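Local coordinates for protein G/U mismatch-specific DNA glycosylase (Deinococcus radiodurans, PDB 2C2Q) that is a mismatch-specific DNA glycosylase of the uracil-DNA glycosylase superfamily, a compact alpha/beta protein built round a central, mostly parallel beta sheet, at residues 20-31 against 76-87. The protein carries 1 engineered substitution. Sequence-based numbering, arbitrary orientation.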
ATOM      1  N   ASP A  20      -0.703  -2.035 -11.265  1.00 13.94           N
ATOM      2  CA  ASP A  20      -1.647  -1.810 -10.144  1.00 13.79           C
ATOM      3  C   ASP A  20      -2.632  -2.947  -9.949  1.00 14.53           C
ATOM      4  O   ASP A  20      -2.944  -3.697 -10.901  1.00 13.55           O
ATOM      5  CB  ASP A  20      -2.393  -0.534 -10.366  1.00 12.93           C
ATOM      6  CG  ASP A  20      -1.531   0.653 -10.074  1.00 13.12           C
ATOM      7  OD1 ASP A  20      -0.446   0.528  -9.386  1.00 14.51           O
ATOM      8  OD2 ASP A  20      -1.862   1.760 -10.537  1.00 15.88           O
ATOM      9  N   VAL A  21      -3.087  -3.146  -8.690  1.00 14.63           N
ATOM     10  CA  VAL A  21      -4.199  -4.035  -8.434  1.00 14.13           C
ATOM     11  C   VAL A  21      -5.301  -3.158  -7.840  1.00 15.85           C
ATOM     12  O   VAL A  21      -5.285  -2.810  -6.631  1.00 14.13           O
ATOM     13  CB  VAL A  21      -3.795  -5.165  -7.445  1.00 14.20           C
ATOM     14  CG1 VAL A  21      -4.953  -6.092  -7.098  1.00 14.95           C
ATOM     15  CG2 VAL A  21      -2.563  -5.916  -7.992  1.00 12.87           C
ATOM     16  N   LEU A  22      -6.254  -2.783  -8.675  1.00 14.35           N
ATOM     17  CA  LEU A  22      -7.194  -1.723  -8.291  1.00 15.71           C
ATOM     18  C   LEU A  22      -8.481  -2.029  -8.985  1.00 18.77           C
ATOM     19  O   LEU A  22      -8.477  -2.488 -10.149  1.00 18.94           O
ATOM     20  CB  LEU A  22      -6.704  -0.303  -8.689  1.00 16.22           C
ATOM     21  CG  LEU A  22      -5.458   0.249  -7.970  1.00 11.24           C
ATOM     22  CD1 LEU A  22      -5.010   1.563  -8.612  1.00 13.77           C
ATOM     23  CD2 LEU A  22      -5.777   0.409  -6.435  1.00 11.92           C
ATOM     24  N   GLN A  23      -9.572  -1.767  -8.279  1.00 17.64           N
ATOM     25  CA  GLN A  23     -10.933  -1.977  -8.809  1.00 18.82           C
ATOM     26  C   GLN A  23     -11.881  -1.273  -7.830  1.00 19.10           C
ATOM     27  O   GLN A  23     -11.495  -1.017  -6.675  1.00 17.09           O
ATOM     28  CB  GLN A  23     -11.233  -3.474  -8.977  1.00 18.94           C
ATOM     29  CG  GLN A  23     -11.228  -4.288  -7.705  1.00 20.79           C
ATOM     30  CD  GLN A  23     -11.405  -5.739  -7.965  1.00 23.83           C
ATOM     31  OE1 GLN A  23     -10.680  -6.321  -8.782  1.00 28.61           O
ATOM     32  NE2 GLN A  23     -12.311  -6.362  -7.238  1.00 26.44           N
ATOM     33  N   PRO A  24     -13.090  -0.910  -8.266  1.00 19.85           N
ATOM     34  CA  PRO A  24     -14.114  -0.419  -7.314  1.00 21.91           C
ATOM     35  C   PRO A  24     -14.413  -1.358  -6.125  1.00 21.64           C
ATOM     36  O   PRO A  24     -14.262  -2.601  -6.205  1.00 20.64           O
ATOM     37  CB  PRO A  24     -15.390  -0.314  -8.195  1.00 22.28           C
ATOM     38  CG  PRO A  24     -14.867  -0.126  -9.598  1.00 22.10           C
ATOM     39  CD  PRO A  24     -13.591  -0.979  -9.667  1.00 21.20           C
ATOM     40  N   GLY A  25     -14.856  -0.772  -5.017  1.00 22.39           N
ATOM     41  CA  GLY A  25     -15.388  -1.619  -3.917  1.00 20.97           C
ATOM     42  C   GLY A  25     -14.376  -2.295  -2.996  1.00 20.89           C
ATOM     43  O   GLY A  25     -14.722  -3.222  -2.247  1.00 21.55           O
ATOM     44  N   LEU A  26     -13.095  -1.910  -3.067  1.00 18.70           N
ATOM     45  CA  LEU A  26     -12.101  -2.553  -2.227  1.00 17.71           C
ATOM     46  C   LEU A  26     -12.169  -2.001  -0.808  1.00 15.47           C
ATOM     47  O   LEU A  26     -12.454  -0.845  -0.637  1.00 17.94           O
ATOM     48  CB  LEU A  26     -10.669  -2.342  -2.751  1.00 15.20           C
ATOM     49  CG  LEU A  26     -10.336  -3.131  -4.065  1.00 16.28           C
ATOM     50  CD1 LEU A  26      -9.011  -2.489  -4.571  1.00 18.01           C
ATOM     51  CD2 LEU A  26     -10.146  -4.557  -3.845  1.00 19.70           C
ATOM     52  N   THR A  27     -11.869  -2.883   0.119  1.00 15.48           N
ATOM     53  CA  THR A  27     -11.746  -2.479   1.537  1.00 16.34           C
ATOM     54  C   THR A  27     -10.444  -1.703   1.820  1.00 15.32           C
ATOM     55  O   THR A  27     -10.418  -0.709   2.597  1.00 16.24           O
ATOM     56  CB  THR A  27     -11.901  -3.694   2.466  1.00 17.05           C
ATOM     57  OG1 THR A  27     -13.157  -4.376   2.192  1.00 18.67           O
ATOM     58  CG2 THR A  27     -12.060  -3.174   3.899  1.00 17.55           C
ATOM     59  N   LEU A  28      -9.353  -2.114   1.205  1.00 15.20           N
ATOM     60  CA  LEU A  28      -8.082  -1.604   1.619  1.00 14.50           C
ATOM     61  C   LEU A  28      -7.126  -1.622   0.408  1.00 13.27           C
ATOM     62  O   LEU A  28      -6.957  -2.672  -0.199  1.00 15.26           O
ATOM     63  CB  LEU A  28      -7.494  -2.524   2.703  1.00 14.28           C
ATOM     64  CG  LEU A  28      -5.958  -2.405   3.027  1.00 14.57           C
ATOM     65  CD1 LEU A  28      -5.643  -0.982   3.538  1.00 15.57           C
ATOM     66  CD2 LEU A  28      -5.512  -3.482   4.028  1.00 16.78           C
ATOM     67  N   VAL A  29      -6.515  -0.484   0.136  1.00 12.98           N
ATOM     68  CA  VAL A  29      -5.389  -0.478  -0.804  1.00 13.90           C
ATOM     69  C   VAL A  29      -4.108  -0.120  -0.048  1.00 12.51           C
ATOM     70  O   VAL A  29      -4.038   0.924   0.627  1.00 12.80           O
ATOM     71  CB  VAL A  29      -5.653   0.552  -1.907  1.00 14.40           C
ATOM     72  CG1 VAL A  29      -4.400   0.804  -2.795  1.00 13.88           C
ATOM     73  CG2 VAL A  29      -6.910   0.172  -2.749  1.00 13.75           C
ATOM     74  N   LEU A  30      -3.099  -0.957  -0.250  1.00 12.51           N
ATOM     75  CA  LEU A  30      -1.780  -0.852   0.430  1.00 13.13           C
ATOM     76  C   LEU A  30      -0.830  -0.216  -0.573  1.00 11.98           C
ATOM     77  O   LEU A  30      -0.657  -0.738  -1.694  1.00 12.33           O
ATOM     78  CB  LEU A  30      -1.276  -2.203   0.874  1.00 13.26           C
ATOM     79  CG  LEU A  30      -2.122  -2.735   2.058  1.00 14.40           C
ATOM     80  CD1 LEU A  30      -2.261  -4.277   1.917  1.00 17.67           C
ATOM     81  CD2 LEU A  30      -1.476  -2.202   3.423  1.00 11.10           C
ATOM     82  N   VAL A  31      -0.285   0.925  -0.198  1.00 12.23           N
ATOM     83  CA  VAL A  31       0.508   1.751  -1.117  1.00 12.91           C
ATOM     84  C   VAL A  31       1.987   1.836  -0.661  1.00 13.33           C
ATOM     85  O   VAL A  31       2.267   2.321   0.475  1.00 13.34           O
ATOM     86  CB  VAL A  31      -0.042   3.174  -1.185  1.00 13.80           C
ATOM     87  CG1 VAL A  31       0.805   4.016  -2.183  1.00 14.50           C
ATOM     88  CG2 VAL A  31      -1.563   3.185  -1.549  1.00 15.15           C
ATOM     89  N   PRO A  76      -7.701  -8.902  -4.369  1.00 15.96           N
ATOM     90  CA  PRO A  76      -9.082  -8.410  -4.334  1.00 16.85           C
ATOM     91  C   PRO A  76     -10.128  -9.406  -3.837  1.00 16.64           C
ATOM     92  O   PRO A  76     -11.200  -8.970  -3.386  1.00 18.06           O
ATOM     93  CB  PRO A  76      -9.372  -7.996  -5.798  1.00 15.83           C
ATOM     94  CG  PRO A  76      -8.025  -7.626  -6.315  1.00 17.65           C
ATOM     95  CD  PRO A  76      -7.090  -8.659  -5.707  1.00 17.07           C
ATOM     96  N   GLN A  77      -9.837 -10.691  -3.912  1.00 17.01           N
ATOM     97  CA  GLN A  77     -10.773 -11.689  -3.403  1.00 19.63           C
ATOM     98  C   GLN A  77     -10.911 -11.540  -1.851  1.00 20.32           C
ATOM     99  O   GLN A  77     -11.861 -12.020  -1.235  1.00 20.77           O
ATOM    100  CB  GLN A  77     -10.350 -13.085  -3.850  1.00 19.15           C
ATOM    101  CG  GLN A  77      -9.182 -13.700  -3.071  1.00 16.72           C
ATOM    102  CD  GLN A  77      -8.841 -15.060  -3.511  1.00 12.80           C
ATOM    103  OE1 GLN A  77      -9.741 -15.894  -3.819  1.00 16.58           O
ATOM    104  NE2 GLN A  77      -7.533 -15.351  -3.524  1.00 18.44           N
ATOM    105  N   TYR A  78      -9.957 -10.844  -1.256  1.00 20.32           N
ATOM    106  CA  TYR A  78      -9.953 -10.545   0.190  1.00 20.73           C
ATOM    107  C   TYR A  78     -10.273  -9.087   0.440  1.00 20.94           C
ATOM    108  O   TYR A  78     -10.164  -8.605   1.565  1.00 21.29           O
ATOM    109  CB  TYR A  78      -8.575 -10.952   0.788  1.00 21.83           C
ATOM    110  CG  TYR A  78      -8.230 -12.403   0.531  1.00 23.30           C
ATOM    111  CD1 TYR A  78      -9.127 -13.400   0.849  1.00 23.09           C
ATOM    112  CD2 TYR A  78      -6.993 -12.774  -0.012  1.00 21.30           C
ATOM    113  CE1 TYR A  78      -8.835 -14.747   0.628  1.00 26.46           C
ATOM    114  CE2 TYR A  78      -6.698 -14.089  -0.230  1.00 24.70           C
ATOM    115  CZ  TYR A  78      -7.623 -15.074   0.081  1.00 24.61           C
ATOM    116  OH  TYR A  78      -7.312 -16.400  -0.122  1.00 27.76           O
ATOM    117  N   GLY A  79     -10.669  -8.378  -0.616  1.00 18.91           N
ATOM    118  CA  GLY A  79     -10.960  -6.954  -0.574  1.00 17.82           C
ATOM    119  C   GLY A  79      -9.756  -6.009  -0.497  1.00 15.65           C
ATOM    120  O   GLY A  79      -9.895  -4.830  -0.177  1.00 15.92           O
ATOM    121  N   LEU A  80      -8.589  -6.520  -0.887  1.00 15.49           N
ATOM    122  CA  LEU A  80      -7.348  -5.746  -0.848  1.00 14.55           C
ATOM    123  C   LEU A  80      -6.847  -5.452  -2.276  1.00 14.11           C
ATOM    124  O   LEU A  80      -6.989  -6.301  -3.169  1.00 14.68           O
ATOM    125  CB  LEU A  80      -6.250  -6.499  -0.113  1.00 13.48           C
ATOM    126  CG  LEU A  80      -6.130  -6.190   1.406  1.00 13.62           C
ATOM    127  CD1 LEU A  80      -7.530  -6.449   2.100  1.00 16.40           C
ATOM    128  CD2 LEU A  80      -5.025  -7.005   1.999  1.00 15.12           C
ATOM    129  N   GLY A  81      -6.266  -4.278  -2.435  1.00 12.52           N
ATOM    130  CA  GLY A  81      -5.556  -3.871  -3.672  1.00 12.95           C
ATOM    131  C   GLY A  81      -4.174  -3.306  -3.377  1.00 13.98           C
ATOM    132  O   GLY A  81      -3.749  -3.200  -2.196  1.00 12.97           O
ATOM    133  N   LEU A  82      -3.493  -2.870  -4.434  1.00 11.84           N
ATOM    134  CA  LEU A  82      -2.096  -2.506  -4.339  1.00 10.38           C
ATOM    135  C   LEU A  82      -1.771  -1.437  -5.364  1.00 11.80           C
ATOM    136  O   LEU A  82      -2.255  -1.494  -6.539  1.00 11.72           O
ATOM    137  CB  LEU A  82      -1.150  -3.687  -4.649  1.00 10.22           C
ATOM    138  CG  LEU A  82      -1.164  -4.867  -3.657  1.00 11.25           C
ATOM    139  CD1 LEU A  82      -0.400  -5.992  -4.263  1.00 12.91           C
ATOM    140  CD2 LEU A  82      -0.495  -4.307  -2.321  1.00 11.28           C
ATOM    141  N   THR A  83      -0.959  -0.506  -4.941  1.00 12.10           N
ATOM    142  CA  THR A  83      -0.234   0.394  -5.878  1.00 13.48           C
ATOM    143  C   THR A  83       1.002   0.986  -5.150  1.00 12.16           C
ATOM    144  O   THR A  83       1.270   0.606  -4.022  1.00 11.55           O
ATOM    145  CB  THR A  83      -1.173   1.499  -6.446  1.00 12.79           C
ATOM    146  OG1 THR A  83      -0.464   2.305  -7.411  1.00 13.79           O
ATOM    147  CG2 THR A  83      -1.664   2.475  -5.336  1.00 13.54           C
ATOM    148  N   ASP A  84       1.690   1.939  -5.768  1.00 11.95           N
ATOM    149  CA  ASP A  84       2.844   2.604  -5.174  1.00 12.16           C
ATOM    150  C   ASP A  84       2.849   4.065  -5.577  1.00 13.86           C
ATOM    151  O   ASP A  84       2.303   4.418  -6.619  1.00 14.72           O
ATOM    152  CB  ASP A  84       4.137   1.988  -5.696  1.00 13.36           C
ATOM    153  CG  ASP A  84       4.421   0.591  -5.120  1.00 15.06           C
ATOM    154  OD1 ASP A  84       4.182   0.340  -3.898  1.00 14.05           O
ATOM    155  OD2 ASP A  84       4.965  -0.303  -5.817  1.00 14.12           O
ATOM    156  N   VAL A  85       3.552   4.881  -4.819  1.00 12.31           N
ATOM    157  CA  VAL A  85       3.644   6.308  -5.181  1.00 13.38           C
ATOM    158  C   VAL A  85       4.457   6.480  -6.457  1.00 13.15           C
ATOM    159  O   VAL A  85       4.167   7.353  -7.292  1.00 15.27           O
ATOM    160  CB  VAL A  85       4.231   7.122  -4.005  1.00 12.80           C
ATOM    161  CG1 VAL A  85       4.243   8.635  -4.320  1.00 15.58           C
ATOM    162  CG2 VAL A  85       3.443   6.838  -2.682  1.00 16.45           C
ATOM    163  N   ALA A  86       5.500   5.671  -6.616  1.00 13.47           N
ATOM    164  CA  ALA A  86       6.326   5.647  -7.826  1.00 15.27           C
ATOM    165  C   ALA A  86       6.108   4.318  -8.603  1.00 16.88           C
ATOM    166  O   ALA A  86       6.379   3.221  -8.075  1.00 15.85           O
ATOM    167  CB  ALA A  86       7.762   5.819  -7.471  1.00 15.19           C
ATOM    168  N   LYS A  87       5.624   4.417  -9.842  1.00 15.67           N
ATOM    169  CA  LYS A  87       5.253   3.226 -10.596  1.00 16.51           C
ATOM    170  C   LYS A  87       6.198   2.889 -11.785  1.00 18.04           C
ATOM    171  O   LYS A  87       6.134   1.815 -12.332  1.00 19.00           O
ATOM    172  CB  LYS A  87       3.849   3.405 -11.135  1.00 17.00           C
ATOM    173  CG  LYS A  87       2.756   3.296 -10.073  1.00 17.04           C
ATOM    174  CD  LYS A  87       2.701   1.894  -9.367  1.00 14.49           C
ATOM    175  CE  LYS A  87       2.532   0.766 -10.371  1.00 11.23           C
ATOM    176  NZ  LYS A  87       2.105  -0.547  -9.739  1.00 11.73           N
TER
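Val-21 and Leu-82 form a single antiparallel hydrogen-bonded pair, Val-21 N to Leu-82 O and Leu-82 N to Val-21 O both measuring 2.8 Å. Residues 20-31 thus flank both edges of strand 80-84, running past it antiparallel on one side and turning back as parallel strand 28-31 on the other. At the start of the parallel ladder Gly-79 O accepts a hydrogen bond from Leu-28 N and a weak, strongly bent one from Thr-27 N. The ladder continues through Gly-81 N to Leu-28 O, Leu-30 N to Gly-81 O (3.0 Å) and a longer bond from Thr-83 N to Leu-30 O (3.3 Å). Gly-81, having no side chain, accommodates Val-21 O and Leu-26 CD1 close to its CA.

Polar side chains meet at Asp-20. Asp-20 OD1 accepts a hydrogen bond from Thr-83 OG1 (2.7 Å). From the opposite face of the carboxylate, Lys-87 NZ forms a salt bridge with Asp-20 OD1 (2.8 Å). With chi1 at -176° Thr-83 carries OG1 opposite the backbone N, toward Asp-20, and CG2 toward Val-29 CG1 and Val-31 CG2. The lysine chain, bent at chi2 and chi3, curls back to the aspartate; its NZ also bonds Val-18 O, while Asp-20 OD2 pairs with Lys-109.

Apolar packing completes the contact. Val-21 CG1 presses on Pro-76 CG at 3.5 Å, the side chains crossing nearly perpendicularly, and Leu-28 lies alongside Leu-80, CD2 against CG at 3.8 Å.

The parallel pairing belongs to the central sheet of the uracil-DNA glycosylase superfamily fold, flanked by helices on both faces. Strand 80-84 is outermost at this end, and strand 28-32 separates it from strand 117-120. Helix 171-188 packs on Thr-27 and Leu-28, whereas helix 103-113 covers Leu-22 and Thr-83.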